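Local coordinates for protein SMG-7 (PDB 3ZHE) that pairs with SMG-5 in a heterodimer of 14-3-3-like domains that is required for efficient nonsense-mediated mRNA decay, at residues 83-91 with 105-113; 146-157 with 169-177. All blocks are in the same frame, centred on the assembly; numbering follows the deposited sequence.

Contact 1 of 2, residues 83-91 with 105-113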
loop_
_atom_site.group_PDB
_atom_site.type_symbol
_atom_site.label_atom_id
_atom_site.label_comp_id
_atom_site.label_asym_id
_atom_site.label_seq_id
_atom_site.Cartn_x
_atom_site.Cartn_y
_atom_site.Cartn_z
ATOM N N THR B 83 -11.262 -5.471 -1.563
ATOM C CA THR B 83 -10.367 -4.381 -1.938
ATOM C C THR B 83 -11.051 -3.033 -1.731
ATOM O O THR B 83 -10.483 -2.114 -1.125
ATOM C CB THR B 83 -9.911 -4.507 -3.404
ATOM O OG1 THR B 83 -9.032 -5.630 -3.535
ATOM C CG2 THR B 83 -9.181 -3.253 -3.853
ATOM N N ASP B 84 -12.283 -2.932 -2.219
ATOM C CA ASP B 84 -13.053 -1.705 -2.068
ATOM C C ASP B 84 -13.345 -1.385 -0.606
ATOM O O ASP B 84 -13.439 -0.219 -0.235
ATOM C CB ASP B 84 -14.345 -1.761 -2.885
ATOM C CG ASP B 84 -14.101 -1.545 -4.363
ATOM O OD1 ASP B 84 -12.992 -1.091 -4.717
ATOM O OD2 ASP B 84 -15.017 -1.815 -5.168
ATOM N N LEU B 85 -13.479 -2.418 0.220
ATOM C CA LEU B 85 -13.639 -2.220 1.658
ATOM C C LEU B 85 -12.401 -1.550 2.241
ATOM O O LEU B 85 -12.498 -0.523 2.924
ATOM C CB LEU B 85 -13.893 -3.550 2.370
ATOM C CG LEU B 85 -13.904 -3.496 3.900
ATOM C CD1 LEU B 85 -15.039 -2.619 4.416
ATOM C CD2 LEU B 85 -13.996 -4.897 4.489
ATOM N N SER B 86 -11.238 -2.135 1.959
ATOM C CA SER B 86 -9.974 -1.595 2.457
ATOM C C SER B 86 -9.782 -0.145 2.023
ATOM O O SER B 86 -9.462 0.727 2.840
ATOM C CB SER B 86 -8.797 -2.440 1.967
ATOM O OG SER B 86 -7.564 -1.907 2.420
ATOM N N LEU B 87 -9.987 0.107 0.734
ATOM C CA LEU B 87 -9.813 1.446 0.181
ATOM C C LEU B 87 -10.807 2.456 0.750
ATOM O O LEU B 87 -10.456 3.609 1.006
ATOM C CB LEU B 87 -9.903 1.411 -1.343
ATOM C CG LEU B 87 -8.750 0.673 -2.021
ATOM C CD1 LEU B 87 -8.889 0.733 -3.530
ATOM C CD2 LEU B 87 -7.428 1.270 -1.575
ATOM N N LEU B 88 -12.046 2.020 0.944
ATOM C CA LEU B 88 -13.072 2.873 1.534
ATOM C C LEU B 88 -12.722 3.225 2.973
ATOM O O LEU B 88 -13.007 4.331 3.433
ATOM C CB LEU B 88 -14.451 2.214 1.469
ATOM C CG LEU B 88 -15.277 2.487 0.211
ATOM C CD1 LEU B 88 -16.598 1.736 0.257
ATOM C CD2 LEU B 88 -15.515 3.980 0.056
ATOM N N VAL B 89 -12.108 2.284 3.682
ATOM C CA VAL B 89 -11.634 2.566 5.033
ATOM C C VAL B 89 -10.492 3.582 5.009
ATOM O O VAL B 89 -10.500 4.547 5.777
ATOM C CB VAL B 89 -11.207 1.285 5.777
ATOM C CG1 VAL B 89 -10.292 1.626 6.943
ATOM C CG2 VAL B 89 -12.436 0.529 6.257
ATOM N N HIS B 90 -9.527 3.374 4.115
ATOM C CA HIS B 90 -8.400 4.297 3.976
ATOM C C HIS B 90 -8.856 5.708 3.614
ATOM O O HIS B 90 -8.327 6.693 4.125
ATOM C CB HIS B 90 -7.428 3.796 2.910
ATOM C CG HIS B 90 -6.414 2.823 3.423
ATOM N ND1 HIS B 90 -6.141 1.631 2.788
ATOM C CD2 HIS B 90 -5.598 2.871 4.501
ATOM C CE1 HIS B 90 -5.206 0.982 3.459
ATOM N NE2 HIS B 90 -4.859 1.713 4.503
ATOM N N TYR B 91 -9.844 5.783 2.730
ATOM C CA TYR B 91 -10.348 7.045 2.195
ATOM C C TYR B 91 -10.865 7.997 3.275
ATOM O O TYR B 91 -10.841 9.216 3.101
ATOM C CB TYR B 91 -11.465 6.748 1.190
ATOM C CG TYR B 91 -11.875 7.909 0.311
ATOM C CD1 TYR B 91 -11.236 8.145 -0.899
ATOM C CD2 TYR B 91 -12.916 8.751 0.678
ATOM C CE1 TYR B 91 -11.612 9.195 -1.712
ATOM C CE2 TYR B 91 -13.300 9.805 -0.129
ATOM C CZ TYR B 91 -12.644 10.021 -1.323
ATOM O OH TYR B 91 -13.023 11.069 -2.130
ATOM N N GLN B 105 -2.684 -1.600 -3.794
ATOM C CA GLN B 105 -4.060 -1.688 -4.274
ATOM C C GLN B 105 -5.047 -1.661 -3.113
ATOM O O GLN B 105 -6.192 -1.237 -3.266
ATOM C CB GLN B 105 -4.261 -2.957 -5.103
ATOM C CG GLN B 105 -3.485 -2.968 -6.404
ATOM C CD GLN B 105 -2.327 -3.945 -6.391
ATOM O OE1 GLN B 105 -2.444 -5.057 -5.875
ATOM N NE2 GLN B 105 -1.201 -3.534 -6.958
ATOM N N LEU B 106 -4.593 -2.124 -1.954
ATOM C CA LEU B 106 -5.402 -2.083 -0.746
ATOM C C LEU B 106 -5.060 -0.824 0.031
ATOM O O LEU B 106 -5.827 -0.380 0.884
ATOM C CB LEU B 106 -5.111 -3.297 0.135
ATOM C CG LEU B 106 -4.966 -4.665 -0.532
ATOM C CD1 LEU B 106 -4.649 -5.714 0.518
ATOM C CD2 LEU B 106 -6.223 -5.036 -1.300
ATOM N N THR B 107 -3.903 -0.252 -0.279
ATOM C CA THR B 107 -3.327 0.804 0.544
ATOM C C THR B 107 -3.389 2.192 -0.093
ATOM O O THR B 107 -3.805 3.154 0.554
ATOM C CB THR B 107 -1.853 0.489 0.887
ATOM O OG1 THR B 107 -1.757 -0.832 1.433
ATOM C CG2 THR B 107 -1.306 1.490 1.890
ATOM N N TRP B 108 -2.981 2.279 -1.358
ATOM C CA TRP B 108 -2.689 3.558 -2.007
ATOM C C TRP B 108 -1.600 4.292 -1.234
ATOM O O TRP B 108 -0.755 3.664 -0.599
ATOM C CB TRP B 108 -3.942 4.426 -2.158
ATOM C CG TRP B 108 -4.848 3.975 -3.260
ATOM C CD1 TRP B 108 -4.530 3.142 -4.293
ATOM C CD2 TRP B 108 -6.227 4.326 -3.435
ATOM N NE1 TRP B 108 -5.626 2.956 -5.105
ATOM C CE2 TRP B 108 -6.680 3.672 -4.598
ATOM C CE3 TRP B 108 -7.120 5.132 -2.722
ATOM C CZ2 TRP B 108 -7.989 3.799 -5.064
ATOM C CZ3 TRP B 108 -8.420 5.256 -3.185
ATOM C CH2 TRP B 108 -8.842 4.593 -4.345
ATOM N N THR B 109 -1.617 5.618 -1.296
ATOM C CA THR B 109 -0.621 6.430 -0.611
ATOM C C THR B 109 -1.309 7.567 0.137
ATOM O O THR B 109 -2.428 7.942 -0.204
ATOM C CB THR B 109 0.408 7.005 -1.603
ATOM O OG1 THR B 109 -0.274 7.695 -2.657
ATOM C CG2 THR B 109 1.251 5.885 -2.199
ATOM N N PRO B 110 -0.649 8.113 1.171
ATOM C CA PRO B 110 -1.244 9.230 1.915
ATOM C C PRO B 110 -1.429 10.484 1.062
ATOM O O PRO B 110 -2.136 11.403 1.474
ATOM C CB PRO B 110 -0.218 9.498 3.019
ATOM C CG PRO B 110 0.544 8.236 3.158
ATOM C CD PRO B 110 0.601 7.641 1.790
ATOM N N ASP B 111 -0.808 10.518 -0.113
ATOM C CA ASP B 111 -0.846 11.704 -0.962
ATOM C C ASP B 111 -2.170 11.885 -1.704
ATOM O O ASP B 111 -2.414 12.940 -2.282
ATOM C CB ASP B 111 0.306 11.679 -1.972
ATOM C CG ASP B 111 1.669 11.670 -1.305
ATOM O OD1 ASP B 111 2.148 10.572 -0.946
ATOM O OD2 ASP B 111 2.268 12.756 -1.145
ATOM N N VAL B 112 -3.023 10.865 -1.687
ATOM C CA VAL B 112 -4.240 10.898 -2.495
ATOM C C VAL B 112 -5.518 11.167 -1.697
ATOM O O VAL B 112 -6.611 11.194 -2.264
ATOM C CB VAL B 112 -4.411 9.601 -3.315
ATOM C CG1 VAL B 112 -3.194 9.361 -4.195
ATOM C CG2 VAL B 112 -4.652 8.412 -2.399
ATOM N N PHE B 113 -5.383 11.366 -0.389
ATOM C CA PHE B 113 -6.544 11.612 0.460
ATOM C C PHE B 113 -6.555 13.049 0.985
ATOM O O PHE B 113 -5.509 13.684 1.097
ATOM C CB PHE B 113 -6.578 10.614 1.622
ATOM C CG PHE B 113 -6.378 9.182 1.200
ATOM C CD1 PHE B 113 -7.287 8.558 0.362
ATOM C CD2 PHE B 113 -5.287 8.458 1.653
ATOM C CE1 PHE B 113 -7.106 7.243 -0.023
ATOM C CE2 PHE B 113 -5.103 7.142 1.273
ATOM C CZ PHE B 113 -6.013 6.535 0.433
#
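The backbone carbonyl oxygen of Leu106 is gripped by two side chains of helix 83-91. Ser86 OG donates to Leu106 O at 2.8 Å, meeting it at a C=O...donor angle of 125° and somewhat tilted from the carbonyl plane. Its chi1 of 179°, with OG opposite the backbone N, swings the hydroxyl across to the carbonyl. His90 ND1 also reaches Leu106 O at 2.8 Å, in the plane of its ring, but the bond is bent and weak. Thr107 O lies over one face of that imidazole. Beside this polar pair, Leu87 lies over one face of the Trp108 indole. Its CD2 sits 3.9 Å from the centroid of the Trp108 five-membered ring, a CH-pi contact, while Leu87 CD1 lies over the same face near Trp108 CZ2, at 3.5 Å. Trp108, with positive phi, is the first residue past the short helix 104-107. The chain returns at Phe113, whose ring takes Val112 CG2 on one face and His90 O on the other. Tyr132 of the SMG-5 chain meets Trp108 edge-to-face and packs on Leu87. This buried seam joins helix 68-92 of the 14-3-3-like domain to the short helix 104-107 and the loop after it, at the heterodimer interface.

Contact 2 of 2, residues 146-157 with 169-177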
loop_
_atom_site.group_PDB
_atom_site.type_symbol
_atom_site.label_atom_id
_atom_site.label_comp_id
_atom_site.label_asym_id
_atom_site.label_seq_id
_atom_site.Cartn_x
_atom_site.Cartn_y
_atom_site.Cartn_z
ATOM N N TYR B 146 -0.628 -19.029 -5.157
ATOM C CA TYR B 146 -0.004 -19.305 -3.864
ATOM C C TYR B 146 1.072 -18.308 -3.387
ATOM O O TYR B 146 1.118 -17.995 -2.199
ATOM C CB TYR B 146 0.515 -20.750 -3.815
ATOM C CG TYR B 146 -0.539 -21.784 -4.153
ATOM C CD1 TYR B 146 -1.874 -21.583 -3.818
ATOM C CD2 TYR B 146 -0.203 -22.957 -4.817
ATOM C CE1 TYR B 146 -2.841 -22.523 -4.129
ATOM C CE2 TYR B 146 -1.162 -23.902 -5.133
ATOM C CZ TYR B 146 -2.479 -23.680 -4.787
ATOM O OH TYR B 146 -3.435 -24.620 -5.101
ATOM N N PRO B 147 1.949 -17.820 -4.291
ATOM C CA PRO B 147 2.929 -16.818 -3.846
ATOM C C PRO B 147 2.292 -15.566 -3.244
ATOM O O PRO B 147 2.638 -15.183 -2.122
ATOM C CB PRO B 147 3.663 -16.459 -5.139
ATOM C CG PRO B 147 3.585 -17.692 -5.953
ATOM C CD PRO B 147 2.231 -18.274 -5.666
ATOM N N LYS B 148 1.381 -14.940 -3.986
ATOM C CA LYS B 148 0.668 -13.761 -3.503
ATOM C C LYS B 148 -0.035 -14.048 -2.181
ATOM O O LYS B 148 0.058 -13.264 -1.237
ATOM C CB LYS B 148 -0.348 -13.285 -4.545
ATOM N N ALA B 149 -0.729 -15.183 -2.122
ATOM C CA ALA B 149 -1.403 -15.618 -0.903
ATOM C C ALA B 149 -0.429 -15.667 0.268
ATOM O O ALA B 149 -0.752 -15.227 1.371
ATOM C CB ALA B 149 -2.059 -16.977 -1.113
ATOM N N GLN B 150 0.766 -16.191 0.018
ATOM C CA GLN B 150 1.793 -16.279 1.048
ATOM C C GLN B 150 2.266 -14.895 1.475
ATOM O O GLN B 150 2.525 -14.665 2.654
ATOM C CB GLN B 150 2.979 -17.126 0.579
ATOM C CG GLN B 150 4.080 -17.274 1.624
ATOM C CD GLN B 150 5.194 -18.206 1.187
ATOM O OE1 GLN B 150 5.091 -18.881 0.163
ATOM N NE2 GLN B 150 6.270 -18.246 1.964
ATOM N N GLU B 151 2.379 -13.974 0.520
ATOM C CA GLU B 151 2.758 -12.600 0.840
ATOM C C GLU B 151 1.722 -11.951 1.763
ATOM O O GLU B 151 2.065 -11.435 2.833
ATOM C CB GLU B 151 2.947 -11.770 -0.436
ATOM C CG GLU B 151 4.091 -12.245 -1.332
ATOM C CD GLU B 151 4.352 -11.310 -2.503
ATOM O OE1 GLU B 151 3.634 -10.296 -2.629
ATOM O OE2 GLU B 151 5.278 -11.587 -3.297
ATOM N N TYR B 152 0.458 -11.993 1.348
ATOM C CA TYR B 152 -0.642 -11.464 2.152
ATOM C C TYR B 152 -0.657 -12.086 3.549
ATOM O O TYR B 152 -0.821 -11.388 4.550
ATOM C CB TYR B 152 -1.990 -11.709 1.464
ATOM C CG TYR B 152 -2.297 -10.779 0.306
ATOM C CD1 TYR B 152 -2.758 -9.490 0.530
ATOM C CD2 TYR B 152 -2.149 -11.201 -1.009
ATOM C CE1 TYR B 152 -3.047 -8.642 -0.522
ATOM C CE2 TYR B 152 -2.436 -10.358 -2.069
ATOM C CZ TYR B 152 -2.885 -9.080 -1.818
ATOM O OH TYR B 152 -3.173 -8.237 -2.867
ATOM N N TYR B 153 -0.479 -13.404 3.602
ATOM C CA TYR B 153 -0.467 -14.144 4.860
ATOM C C TYR B 153 0.661 -13.710 5.793
ATOM O O TYR B 153 0.440 -13.506 6.982
ATOM C CB TYR B 153 -0.362 -15.649 4.599
ATOM C CG TYR B 153 -1.654 -16.297 4.162
ATOM C CD1 TYR B 153 -2.881 -15.757 4.524
ATOM C CD2 TYR B 153 -1.648 -17.450 3.390
ATOM C CE1 TYR B 153 -4.066 -16.348 4.127
ATOM C CE2 TYR B 153 -2.827 -18.046 2.987
ATOM C CZ TYR B 153 -4.032 -17.492 3.358
ATOM O OH TYR B 153 -5.202 -18.092 2.954
ATOM N N GLU B 154 1.869 -13.587 5.251
ATOM C CA GLU B 154 3.027 -13.191 6.045
ATOM C C GLU B 154 2.877 -11.764 6.559
ATOM O O GLU B 154 3.214 -11.469 7.711
ATOM C CB GLU B 154 4.317 -13.333 5.233
ATOM C CG GLU B 154 4.726 -14.771 4.950
ATOM C CD GLU B 154 5.913 -14.863 4.011
ATOM O OE1 GLU B 154 6.392 -13.805 3.553
ATOM O OE2 GLU B 154 6.367 -15.993 3.730
ATOM N N GLN B 155 2.369 -10.880 5.702
ATOM C CA GLN B 155 2.103 -9.506 6.112
ATOM C C GLN B 155 1.094 -9.479 7.259
ATOM O O GLN B 155 1.341 -8.862 8.297
ATOM C CB GLN B 155 1.603 -8.672 4.929
ATOM C CG GLN B 155 2.658 -8.425 3.858
ATOM C CD GLN B 155 2.106 -7.719 2.634
ATOM O OE1 GLN B 155 0.947 -7.308 2.608
ATOM N NE2 GLN B 155 2.938 -7.580 1.608
ATOM N N SER B 156 -0.027 -10.170 7.067
ATOM C CA SER B 156 -1.070 -10.284 8.083
ATOM C C SER B 156 -0.516 -10.799 9.408
ATOM O O SER B 156 -0.822 -10.258 10.472
ATOM C CB SER B 156 -2.188 -11.206 7.586
ATOM O OG SER B 156 -3.062 -11.584 8.636
ATOM N N CYS B 157 0.302 -11.844 9.331
ATOM C CA CYS B 157 0.935 -12.427 10.508
ATOM C C CYS B 157 1.838 -11.419 11.210
ATOM O O CYS B 157 1.873 -11.359 12.439
ATOM C CB CYS B 157 1.740 -13.671 10.119
ATOM S SG CYS B 157 2.556 -14.501 11.502
ATOM N N GLN B 169 -3.546 -20.659 8.247
ATOM C CA GLN B 169 -3.531 -20.453 6.801
ATOM C C GLN B 169 -2.120 -20.623 6.241
ATOM O O GLN B 169 -1.928 -21.232 5.183
ATOM C CB GLN B 169 -4.070 -19.063 6.449
ATOM C CG GLN B 169 -5.446 -18.754 7.021
ATOM C CD GLN B 169 -6.519 -19.708 6.542
ATOM O OE1 GLN B 169 -7.351 -20.165 7.325
ATOM N NE2 GLN B 169 -6.512 -20.008 5.248
ATOM N N LEU B 170 -1.140 -20.077 6.957
ATOM C CA LEU B 170 0.267 -20.263 6.615
ATOM C C LEU B 170 0.599 -21.752 6.579
ATOM O O LEU B 170 1.335 -22.222 5.703
ATOM C CB LEU B 170 1.162 -19.539 7.627
ATOM C CG LEU B 170 1.229 -18.011 7.532
ATOM C CD1 LEU B 170 1.742 -17.405 8.831
ATOM C CD2 LEU B 170 2.112 -17.594 6.367
ATOM N N GLY B 171 0.038 -22.490 7.532
ATOM C CA GLY B 171 0.184 -23.933 7.566
ATOM C C GLY B 171 -0.382 -24.585 6.321
ATOM O O GLY B 171 0.223 -25.497 5.757
ATOM N N LEU B 172 -1.550 -24.111 5.894
ATOM C CA LEU B 172 -2.188 -24.618 4.683
ATOM C C LEU B 172 -1.295 -24.393 3.466
ATOM O O LEU B 172 -1.109 -25.294 2.644
ATOM C CB LEU B 172 -3.552 -23.953 4.472
ATOM C CG LEU B 172 -4.615 -24.195 5.546
ATOM C CD1 LEU B 172 -5.895 -23.435 5.226
ATOM C CD2 LEU B 172 -4.897 -25.680 5.686
ATOM N N ILE B 173 -0.742 -23.187 3.359
ATOM C CA ILE B 173 0.175 -22.857 2.271
ATOM C C ILE B 173 1.394 -23.779 2.269
ATOM O O ILE B 173 1.802 -24.280 1.219
ATOM C CB ILE B 173 0.637 -21.386 2.346
ATOM C CG1 ILE B 173 -0.522 -20.452 1.997
ATOM C CG2 ILE B 173 1.802 -21.133 1.402
ATOM C CD1 ILE B 173 -1.013 -20.592 0.572
ATOM N N SER B 174 1.959 -24.006 3.452
ATOM C CA SER B 174 3.101 -24.908 3.592
ATOM C C SER B 174 2.759 -26.336 3.170
ATOM O O SER B 174 3.572 -27.018 2.546
ATOM C CB SER B 174 3.624 -24.900 5.030
ATOM O OG SER B 174 4.264 -23.674 5.342
ATOM N N SER B 175 1.557 -26.785 3.517
ATOM C CA SER B 175 1.113 -28.125 3.151
ATOM C C SER B 175 0.923 -28.243 1.643
ATOM O O SER B 175 1.208 -29.285 1.053
ATOM C CB SER B 175 -0.183 -28.488 3.877
ATOM O OG SER B 175 0.043 -28.672 5.263
ATOM N N LEU B 176 0.441 -27.167 1.026
ATOM C CA LEU B 176 0.255 -27.140 -0.422
ATOM C C LEU B 176 1.584 -27.271 -1.160
ATOM O O LEU B 176 1.662 -27.912 -2.208
ATOM C CB LEU B 176 -0.464 -25.858 -0.853
ATOM C CG LEU B 176 -1.965 -25.771 -0.571
ATOM C CD1 LEU B 176 -2.507 -24.412 -0.985
ATOM C CD2 LEU B 176 -2.713 -26.887 -1.287
ATOM N N GLY B 177 2.629 -26.668 -0.602
ATOM C CA GLY B 177 3.950 -26.722 -1.201
ATOM C C GLY B 177 4.749 -27.937 -0.774
ATOM O O GLY B 177 5.973 -27.966 -0.921
#
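Tyr153 CG and Ile173 CG1 both stand anti to their own carbonyl carbons, chi1 -78° and -70°, and this brings the phenol ring and the isoleucine together between the helices. Ile173 CG1 lies in the plane of the Tyr153 ring, at its edge, 3.5 Å from Tyr153 CE2. The isoleucine is a knob in a hole made by Tyr146, Ala149, Gln150 and Tyr153. Its CD1 points to the Ala149 methyl, and its CG2 approaches the amide of Gln150.

Gln169 comes over one face of the same phenol ring. Its CB is 3.7 Å from the Tyr153 ring centroid, a CH-pi contact. Leu170 packs beside it: its CD2 touches Tyr153 CB at 3.6 Å, and its CD1 touches Cys157 CB at 3.9 Å. At the other end Leu176 CD1 lies over a face of the Tyr146 ring, 4.0 Å from its centroid. Within helix 146-157, Gln150 NE2 donates to Glu154 OE2 at 2.9 Å, on the syn side of the carboxylate but well out of its plane.

Tyr153 OH is hydrogen-bonded to Asp138 and Arg141 of helix 122-142. With an alanine here, Asp138 and Arg141 would probably lose a shared partner, and a gap is likely to open beside Ile173 and Gln169.

The two helices run nearly antiparallel, at 150°, with axes 10.1 Å apart. Residues 146-157 fall within a predicted TPR repeat. Helix 122-142 packs against Tyr152, Ser156 and Gln169, and helix 180-191, the next in the chain, meets Leu170 and Ser174, so the pair forms part of a continuing row of helices.

Overall arrangement
Contact 1 closes before contact 2 opens along the chain, and their centres are 23 Å apart. They meet where Leu106 CD1 packs on Tyr152 CE1, at 3.5 Å. Helix 122-142 touches both: Met129 and Leu133 pack on contact 1, and Leu134 packs on Gln169 of contact 2, while Met140 packs on Tyr152 of its helix 146-157. The loop residues Ile102 and Ser103 form a second bridge. Ser103 O accepts a hydrogen bond from Thr107 OG1, and Ser103 also packs on Tyr152, while Ile102 packs on Thr107 and Gln155. The centre of contact 1, which borders SMG-5, is about 27 Å from the centre of the chain; that of contact 2 is about 11 Å from it.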